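Local coordinates for protein Cfl (PDB 7A9J) that probably joins carboxylic acids such as coronafacic acid to amines through an ATP-dependent adenylate, at residues A[338-350]-A[355-367]. The protein carries 1 engineered substitution. Residues are numbered along the deposited sequence; the frame is centred on the assembly and turned at random.
With R4Z (6-ethyl-1-oxidanylidene-indene-4-carboxylic acid), chain B.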
ATOM      1  N   GLU A 338      -0.800 -11.612  -0.123  1.00 34.79           N
ATOM      2  CA  GLU A 338      -1.025 -13.006   0.299  1.00 35.20           C
ATOM      3  C   GLU A 338      -2.061 -13.122   1.411  1.00 38.59           C
ATOM      4  O   GLU A 338      -2.683 -14.165   1.587  1.00 39.15           O
ATOM      5  CB  GLU A 338       0.291 -13.607   0.768  1.00 40.94           C
ATOM      6  CG  GLU A 338       1.323 -13.692  -0.326  1.00 51.49           C
ATOM      7  CD  GLU A 338       2.240 -12.449  -0.513  1.00 65.65           C
ATOM      8  OE1 GLU A 338       1.919 -11.282  -0.104  1.00 46.08           O
ATOM      9  OE2 GLU A 338       3.320 -12.684  -1.122  1.00 68.27           O
ATOM     10  N   LEU A 339      -2.258 -12.073   2.176  1.00 31.03           N
ATOM     11  CA  LEU A 339      -3.246 -12.063   3.243  1.00 30.07           C
ATOM     12  C   LEU A 339      -4.571 -11.511   2.759  1.00 33.18           C
ATOM     13  O   LEU A 339      -5.441 -11.179   3.571  1.00 34.21           O
ATOM     14  CB  LEU A 339      -2.731 -11.221   4.403  1.00 35.73           C
ATOM     15  CG  LEU A 339      -1.544 -11.937   5.013  1.00 41.73           C
ATOM     16  CD1 LEU A 339      -0.961 -11.049   6.100  1.00 40.79           C
ATOM     17  CD2 LEU A 339      -2.026 -13.322   5.580  1.00 35.27           C
ATOM     18  N   GLY A 340      -4.705 -11.344   1.447  1.00 31.38           N
ATOM     19  CA  GLY A 340      -5.994 -10.883   0.906  1.00 33.85           C
ATOM     20  C   GLY A 340      -6.168  -9.378   0.953  1.00 39.32           C
ATOM     21  O   GLY A 340      -6.380  -8.725  -0.080  1.00 34.27           O
ATOM     22  N   GLY A 341      -6.009  -8.809   2.126  1.00 32.98           N
ATOM     23  CA  GLY A 341      -6.145  -7.395   2.315  1.00 31.08           C
ATOM     24  C   GLY A 341      -5.379  -6.868   3.525  1.00 32.49           C
ATOM     25  O   GLY A 341      -4.509  -7.516   4.053  1.00 31.39           O
ATOM     26  N   PRO A 342      -5.686  -5.651   3.918  1.00 27.15           N
ATOM     27  CA  PRO A 342      -5.241  -5.130   5.223  1.00 26.98           C
ATOM     28  C   PRO A 342      -5.634  -6.106   6.334  1.00 27.60           C
ATOM     29  O   PRO A 342      -6.774  -6.606   6.397  1.00 29.02           O
ATOM     30  CB  PRO A 342      -6.037  -3.818   5.383  1.00 26.07           C
ATOM     31  CG  PRO A 342      -6.514  -3.517   3.940  1.00 29.48           C
ATOM     32  CD  PRO A 342      -6.833  -4.893   3.381  1.00 30.55           C
ATOM     33  N   VAL A 343      -4.715  -6.304   7.289  1.00 26.39           N
ATOM     34  CA  VAL A 343      -5.076  -7.166   8.413  1.00 28.95           C
ATOM     35  C   VAL A 343      -4.897  -6.512   9.767  1.00 28.26           C
ATOM     36  O   VAL A 343      -5.457  -6.996  10.744  1.00 27.67           O
ATOM     37  CB  VAL A 343      -4.263  -8.485   8.375  1.00 28.37           C
ATOM     38  CG1 VAL A 343      -4.756  -9.306   7.137  1.00 30.71           C
ATOM     39  CG2 VAL A 343      -2.738  -8.227   8.308  1.00 27.41           C
ATOM     40  N   ILE A 344      -4.057  -5.502   9.883  1.00 26.74           N
ATOM     41  CA  ILE A 344      -3.805  -4.841  11.154  1.00 28.84           C
ATOM     42  C   ILE A 344      -3.911  -3.343  10.901  1.00 27.42           C
ATOM     43  O   ILE A 344      -3.383  -2.835   9.909  1.00 29.37           O
ATOM     44  CB  ILE A 344      -2.423  -5.240  11.729  1.00 26.08           C
ATOM     45  CG1 ILE A 344      -2.451  -6.704  12.138  1.00 28.50           C
ATOM     46  CG2 ILE A 344      -2.118  -4.370  12.954  1.00 29.26           C
ATOM     47  CD1 ILE A 344      -1.013  -7.362  12.339  1.00 31.39           C
ATOM     48  N   TYR A 345      -4.617  -2.660  11.777  1.00 24.86           N
ATOM     49  CA  TYR A 345      -4.960  -1.276  11.554  1.00 26.23           C
ATOM     50  C   TYR A 345      -4.676  -0.460  12.794  1.00 27.89           C
ATOM     51  O   TYR A 345      -5.094  -0.836  13.889  1.00 25.43           O
ATOM     52  CB  TYR A 345      -6.426  -1.234  11.170  1.00 23.58           C
ATOM     53  CG  TYR A 345      -7.088   0.124  11.138  1.00 27.04           C
ATOM     54  CD1 TYR A 345      -6.520   1.186  10.465  1.00 27.67           C
ATOM     55  CD2 TYR A 345      -8.310   0.311  11.782  1.00 28.56           C
ATOM     56  CE1 TYR A 345      -7.146   2.458  10.423  1.00 31.39           C
ATOM     57  CE2 TYR A 345      -8.951   1.567  11.773  1.00 26.36           C
ATOM     58  CZ  TYR A 345      -8.355   2.634  11.082  1.00 30.06           C
ATOM     59  OH  TYR A 345      -9.011   3.850  11.056  1.00 29.08           O
ATOM     60  N   HIS A 346      -3.964   0.658  12.614  1.00 27.15           N
ATOM     61  CA  HIS A 346      -3.665   1.538  13.718  1.00 30.97           C
ATOM     62  C   HIS A 346      -4.466   2.814  13.525  1.00 26.17           C
ATOM     63  O   HIS A 346      -4.127   3.643  12.679  1.00 26.64           O
ATOM     64  CB  HIS A 346      -2.162   1.823  13.808  1.00 29.03           C
ATOM     65  CG  HIS A 346      -1.766   2.251  15.167  1.00 31.41           C
ATOM     66  ND1 HIS A 346      -2.627   2.944  15.994  1.00 28.19           N
ATOM     67  CD2 HIS A 346      -0.633   2.025  15.890  1.00 30.02           C
ATOM     68  CE1 HIS A 346      -2.037   3.127  17.174  1.00 32.24           C
ATOM     69  NE2 HIS A 346      -0.842   2.555  17.142  1.00 32.54           N
ATOM     70  N   HIS A 347      -5.565   2.948  14.260  1.00 27.50           N
ATOM     71  CA  HIS A 347      -6.418   4.106  14.020  1.00 31.72           C
ATOM     72  C   HIS A 347      -5.888   5.364  14.701  1.00 29.16           C
ATOM     73  O   HIS A 347      -6.469   6.409  14.540  1.00 28.92           O
ATOM     74  CB  HIS A 347      -7.837   3.784  14.516  1.00 29.69           C
ATOM     75  CG  HIS A 347      -7.871   3.440  15.955  1.00 32.93           C
ATOM     76  ND1 HIS A 347      -7.640   2.156  16.401  1.00 31.87           N
ATOM     77  CD2 HIS A 347      -8.080   4.203  17.052  1.00 30.19           C
ATOM     78  CE1 HIS A 347      -7.719   2.137  17.729  1.00 37.74           C
ATOM     79  NE2 HIS A 347      -7.966   3.365  18.153  1.00 33.86           N
ATOM     80  N   ASP A 348      -4.741   5.317  15.427  1.00 28.11           N
ATOM     81  CA  ASP A 348      -4.204   6.554  15.984  1.00 26.18           C
ATOM     82  C   ASP A 348      -2.726   6.366  16.408  1.00 25.76           C
ATOM     83  O   ASP A 348      -2.428   6.206  17.568  1.00 28.52           O
ATOM     84  CB  ASP A 348      -5.068   6.979  17.183  1.00 29.81           C
ATOM     85  CG  ASP A 348      -4.768   8.372  17.694  1.00 35.75           C
ATOM     86  OD1 ASP A 348      -5.519   8.761  18.626  1.00 37.37           O
ATOM     87  OD2 ASP A 348      -3.801   9.063  17.277  1.00 33.42           O
ATOM     88  N   ILE A 349      -1.815   6.375  15.436  1.00 26.64           N
ATOM     89  CA  ILE A 349      -0.419   5.995  15.713  1.00 23.83           C
ATOM     90  C   ILE A 349       0.178   6.878  16.778  1.00 28.80           C
ATOM     91  O   ILE A 349       0.902   6.416  17.668  1.00 27.90           O
ATOM     92  CB  ILE A 349       0.392   6.108  14.419  1.00 24.82           C
ATOM     93  CG1 ILE A 349      -0.211   5.216  13.341  1.00 27.33           C
ATOM     94  CG2 ILE A 349       1.851   5.641  14.771  1.00 28.96           C
ATOM     95  CD1 ILE A 349       0.427   5.551  11.948  1.00 26.88           C
ATOM     96  N   TYR A 350      -0.072   8.186  16.674  1.00 28.90           N
ATOM     97  CA  TYR A 350       0.644   9.123  17.491  1.00 30.73           C
ATOM     98  C   TYR A 350       0.234   9.011  18.959  1.00 29.15           C
ATOM     99  O   TYR A 350       0.977   9.425  19.849  1.00 31.43           O
ATOM    100  CB  TYR A 350       0.420  10.515  16.932  1.00 32.51           C
ATOM    101  CG  TYR A 350       1.189  11.590  17.616  1.00 31.94           C
ATOM    102  CD1 TYR A 350       2.592  11.494  17.818  1.00 36.29           C
ATOM    103  CD2 TYR A 350       0.552  12.709  18.097  1.00 35.82           C
ATOM    104  CE1 TYR A 350       3.279  12.473  18.451  1.00 40.20           C
ATOM    105  CE2 TYR A 350       1.250  13.721  18.742  1.00 36.54           C
ATOM    106  CZ  TYR A 350       2.617  13.604  18.905  1.00 36.39           C
ATOM    107  OH  TYR A 350       3.319  14.577  19.558  1.00 41.65           O
ATOM    108  N   PRO A 355       6.794   2.567  19.212  1.00 32.54           N
ATOM    109  CA  PRO A 355       6.470   2.077  17.871  1.00 31.98           C
ATOM    110  C   PRO A 355       5.449   0.953  17.906  1.00 31.77           C
ATOM    111  O   PRO A 355       5.549   0.005  18.687  1.00 33.31           O
ATOM    112  CB  PRO A 355       7.827   1.597  17.328  1.00 38.06           C
ATOM    113  CG  PRO A 355       8.811   2.377  18.101  1.00 41.64           C
ATOM    114  CD  PRO A 355       8.231   2.347  19.527  1.00 39.50           C
ATOM    115  N   SER A 356       4.403   1.122  17.129  1.00 28.91           N
ATOM    116  CA  SER A 356       3.331   0.150  17.144  1.00 31.57           C
ATOM    117  C   SER A 356       2.624   0.070  15.794  1.00 34.85           C
ATOM    118  O   SER A 356       2.661   0.977  14.949  1.00 31.57           O
ATOM    119  CB  SER A 356       2.324   0.468  18.291  1.00 32.01           C
ATOM    120  OG  SER A 356       1.625   1.655  17.976  1.00 32.28           O
ATOM    121  N   ILE A 357       2.051  -1.090  15.554  1.00 25.47           N
ATOM    122  CA  ILE A 357       1.290  -1.250  14.328  1.00 30.21           C
ATOM    123  C   ILE A 357      -0.201  -1.384  14.520  1.00 28.86           C
ATOM    124  O   ILE A 357      -0.944  -1.424  13.496  1.00 32.32           O
ATOM    125  CB  ILE A 357       1.785  -2.412  13.467  1.00 32.20           C
ATOM    126  CG1 ILE A 357       1.692  -3.730  14.249  1.00 32.13           C
ATOM    127  CG2 ILE A 357       3.176  -2.074  12.936  1.00 40.47           C
ATOM    128  CD1 ILE A 357       2.186  -4.895  13.415  1.00 34.38           C
ATOM    129  N   GLY A 358      -0.706  -1.395  15.730  1.00 29.28           N
ATOM    130  CA  GLY A 358      -2.148  -1.362  15.827  1.00 26.16           C
ATOM    131  C   GLY A 358      -2.782  -2.708  16.157  1.00 26.88           C
ATOM    132  O   GLY A 358      -2.140  -3.614  16.729  1.00 29.40           O
ATOM    133  N   TRP A 359      -4.032  -2.868  15.761  1.00 26.38           N
ATOM    134  CA  TRP A 359      -4.857  -3.957  16.205  1.00 28.66           C
ATOM    135  C   TRP A 359      -5.256  -4.848  15.038  1.00 26.03           C
ATOM    136  O   TRP A 359      -5.670  -4.332  13.990  1.00 29.59           O
ATOM    137  CB  TRP A 359      -6.135  -3.426  16.881  1.00 31.72           C
ATOM    138  CG  TRP A 359      -5.910  -2.792  18.206  1.00 30.69           C
ATOM    139  CD1 TRP A 359      -6.043  -3.414  19.430  1.00 30.15           C
ATOM    140  CD2 TRP A 359      -5.389  -1.460  18.490  1.00 29.08           C
ATOM    141  NE1 TRP A 359      -5.713  -2.550  20.431  1.00 33.06           N
ATOM    142  CE2 TRP A 359      -5.327  -1.349  19.895  1.00 29.63           C
ATOM    143  CE3 TRP A 359      -5.084  -0.336  17.698  1.00 31.31           C
ATOM    144  CZ2 TRP A 359      -4.872  -0.180  20.551  1.00 31.12           C
ATOM    145  CZ3 TRP A 359      -4.634   0.824  18.334  1.00 33.92           C
ATOM    146  CH2 TRP A 359      -4.507   0.873  19.757  1.00 30.73           C
ATOM    147  N   PRO A 360      -5.371  -6.158  15.254  1.00 27.18           N
ATOM    148  CA  PRO A 360      -5.935  -7.021  14.190  1.00 25.36           C
ATOM    149  C   PRO A 360      -7.357  -6.612  13.852  1.00 28.40           C
ATOM    150  O   PRO A 360      -8.185  -6.322  14.721  1.00 29.58           O
ATOM    151  CB  PRO A 360      -5.911  -8.434  14.817  1.00 25.14           C
ATOM    152  CG  PRO A 360      -4.687  -8.340  15.797  1.00 39.88           C
ATOM    153  CD  PRO A 360      -4.844  -6.940  16.399  1.00 31.82           C
ATOM    154  N   LEU A 361      -7.632  -6.617  12.557  1.00 25.83           N
ATOM    155  CA  LEU A 361      -8.957  -6.346  12.059  1.00 25.76           C
ATOM    156  C   LEU A 361      -9.899  -7.502  12.365  1.00 27.34           C
ATOM    157  O   LEU A 361      -9.469  -8.589  12.755  1.00 29.73           O
ATOM    158  CB  LEU A 361      -8.812  -6.078  10.578  1.00 26.05           C
ATOM    159  CG  LEU A 361      -8.205  -4.687  10.331  1.00 29.65           C
ATOM    160  CD1 LEU A 361      -7.813  -4.554   8.799  1.00 28.92           C
ATOM    161  CD2 LEU A 361      -9.113  -3.533  10.788  1.00 28.23           C
ATOM    162  N   PRO A 362     -11.216  -7.315  12.157  1.00 29.84           N
ATOM    163  CA  PRO A 362     -12.165  -8.397  12.491  1.00 33.28           C
ATOM    164  C   PRO A 362     -11.891  -9.674  11.708  1.00 28.38           C
ATOM    165  O   PRO A 362     -11.596  -9.644  10.512  1.00 33.80           O
ATOM    166  CB  PRO A 362     -13.542  -7.797  12.156  1.00 32.72           C
ATOM    167  CG  PRO A 362     -13.337  -6.303  12.273  1.00 32.86           C
ATOM    168  CD  PRO A 362     -11.918  -6.066  11.759  1.00 30.37           C
ATOM    169  N   GLY A 363     -11.894 -10.797  12.449  1.00 31.27           N
ATOM    170  CA  GLY A 363     -11.626 -12.104  11.885  1.00 37.62           C
ATOM    171  C   GLY A 363     -10.157 -12.435  11.720  1.00 33.20           C
ATOM    172  O   GLY A 363      -9.830 -13.577  11.389  1.00 34.69           O
ATOM    173  N   VAL A 364      -9.268 -11.458  11.856  1.00 29.80           N
ATOM    174  CA  VAL A 364      -7.842 -11.720  11.712  1.00 30.02           C
ATOM    175  C   VAL A 364      -7.347 -12.451  12.963  1.00 32.06           C
ATOM    176  O   VAL A 364      -7.684 -12.078  14.102  1.00 32.43           O
ATOM    177  CB  VAL A 364      -7.079 -10.398  11.480  1.00 30.16           C
ATOM    178  CG1 VAL A 364      -5.551 -10.600  11.476  1.00 28.91           C
ATOM    179  CG2 VAL A 364      -7.503  -9.770  10.132  1.00 28.41           C
ATOM    180  N   GLU A 365      -6.613 -13.545  12.755  1.00 31.27           N
ATOM    181  CA  GLU A 365      -6.013 -14.297  13.853  1.00 34.19           C
ATOM    182  C   GLU A 365      -4.522 -14.053  13.866  1.00 34.40           C
ATOM    183  O   GLU A 365      -3.895 -14.037  12.808  1.00 35.30           O
ATOM    184  CB  GLU A 365      -6.261 -15.801  13.691  1.00 36.47           C
ATOM    185  CG  GLU A 365      -7.721 -16.179  13.353  1.00 44.93           C
ATOM    186  CD  GLU A 365      -7.779 -17.602  12.827  1.00 45.24           C
ATOM    187  OE1 GLU A 365      -7.627 -18.531  13.665  1.00 64.61           O
ATOM    188  OE2 GLU A 365      -7.891 -17.791  11.598  1.00 57.39           O
ATOM    189  N   ILE A 366      -3.938 -13.901  15.058  1.00 35.99           N
ATOM    190  CA  ILE A 366      -2.491 -13.727  15.084  1.00 35.62           C
ATOM    191  C   ILE A 366      -1.920 -14.731  16.047  1.00 40.66           C
ATOM    192  O   ILE A 366      -2.608 -15.204  16.961  1.00 39.85           O
ATOM    193  CB  ILE A 366      -2.035 -12.296  15.466  1.00 36.21           C
ATOM    194  CG1 ILE A 366      -2.438 -11.947  16.885  1.00 39.21           C
ATOM    195  CG2 ILE A 366      -2.566 -11.214  14.447  1.00 34.81           C
ATOM    196  CD1 ILE A 366      -1.431 -11.086  17.505  1.00 51.50           C
ATOM    197  N   LYS A 367      -0.661 -15.092  15.804  1.00 36.78           N
ATOM    198  CA  LYS A 367       0.108 -15.867  16.746  1.00 40.38           C
ATOM    199  C   LYS A 367       1.476 -15.215  16.847  1.00 39.34           C
ATOM    200  O   LYS A 367       2.032 -14.742  15.850  1.00 42.19           O
ATOM    201  CB  LYS A 367       0.207 -17.348  16.313  1.00 45.06           C
ATOM    202  CG  LYS A 367       1.339 -18.134  16.939  1.00 58.94           C
ATOM    203  CD  LYS A 367       1.143 -19.639  16.730  1.00 65.05           C
ATOM    204  CE  LYS A 367       0.731 -19.943  15.286  1.00 63.45           C
ATOM    205  NZ  LYS A 367       0.693 -21.420  15.048  1.00 72.13           N
TER
HETATM  206  C13 R4Z B 601      -3.093  -6.208   0.132  1.00 34.62           C
HETATM  207  C15 R4Z B 601      -2.716  -4.397   1.868  1.00 31.29           C
HETATM  208  C02 R4Z B 601      -2.243  -2.426   3.496  1.00 31.18           C
HETATM  209  C03 R4Z B 601      -1.382  -1.339   3.636  1.00 30.13           C
HETATM  210  C04 R4Z B 601      -0.387  -1.472   2.482  1.00 32.58           C
HETATM  211  C05 R4Z B 601      -2.062  -3.275   2.352  1.00 26.85           C
HETATM  212  C06 R4Z B 601      -0.951  -2.745   1.651  1.00 30.71           C
HETATM  213  C07 R4Z B 601      -0.561  -3.362   0.468  1.00 33.43           C
HETATM  214  C08 R4Z B 601       0.642  -2.805  -0.311  1.00 42.23           C
HETATM  215  C11 R4Z B 601      -1.254  -4.466  -0.027  1.00 34.91           C
HETATM  216  C12 R4Z B 601      -2.347  -5.002   0.665  1.00 31.85           C
HETATM  217  C14 R4Z B 601      -4.055  -5.796  -1.018  1.00 31.87           C
HETATM  218  O01 R4Z B 601      -3.104  -2.642   4.309  1.00 30.09           O
HETATM  219  O09 R4Z B 601       0.790  -3.193  -1.501  1.00 53.64           O
HETATM  220  O10 R4Z B 601       1.479  -1.997   0.204  1.00 41.12           O
HETATM  221  O   HOH W   1       2.826   4.313  17.737  1.00 30.64           O
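H346 lies across I357 and G358 and ends on S356. Its CB lies 3.5 Å from the carbonyl O of I357. With CG anti to the backbone N (chi1 -158°), the imidazole is laid against G358, whose CA sits over one ring face in a CH-pi contact, 4.0 Å from the ring centroid. G358, with its positive phi and no side chain, lets the strands close in, its CA 3.6 Å from Y345 O. Further out, H346 CD2 passes G358 N; at the tip NE2 shares a 2.8 Å hydrogen bond with S356 OG, met at the ring edge. Histidine suits the place because its other nitrogen, ND1, accepts the backbone N-H of D348, which is tilted 26° from the ring plane; the two bonds together help to set the ring's rotation. A water links S356 OG onward to I349 O. W359 directs an indole edge at the H346 imidazole face, the two planes nearly perpendicular, while W359 CZ3 also comes within 3.4 Å of H347 CE1; N415 O holds the indole N-H.

The two segments form the antiparallel hairpin of strands 342-346 and 356-360, in the adenylate-forming domain. Y345 and W359 are a hydrogen-bonded pair, I344 and P360 a non-hydrogen-bonded one, in which no N-H of P360 is needed towards strand 342-346, so proline fits on that side. A classic bulge at V343 and I344, both facing Y334, interrupts the regular pairing with strand 331-335.

L361 N donates to V343 O at 2.9 Å, and the L361 branches divide: CD1 lies against P342, nearest its carbonyl O, and CD2 touches Y345 CB at 3.6 Å. P342 in turn presents its CB to the indenone oxygen O01 of the bound ligand, 3.3 Å away. V364 closes a type II turn, and its side chain crosses that of V343 at about a right angle, CG2 of V364 against CB of V343.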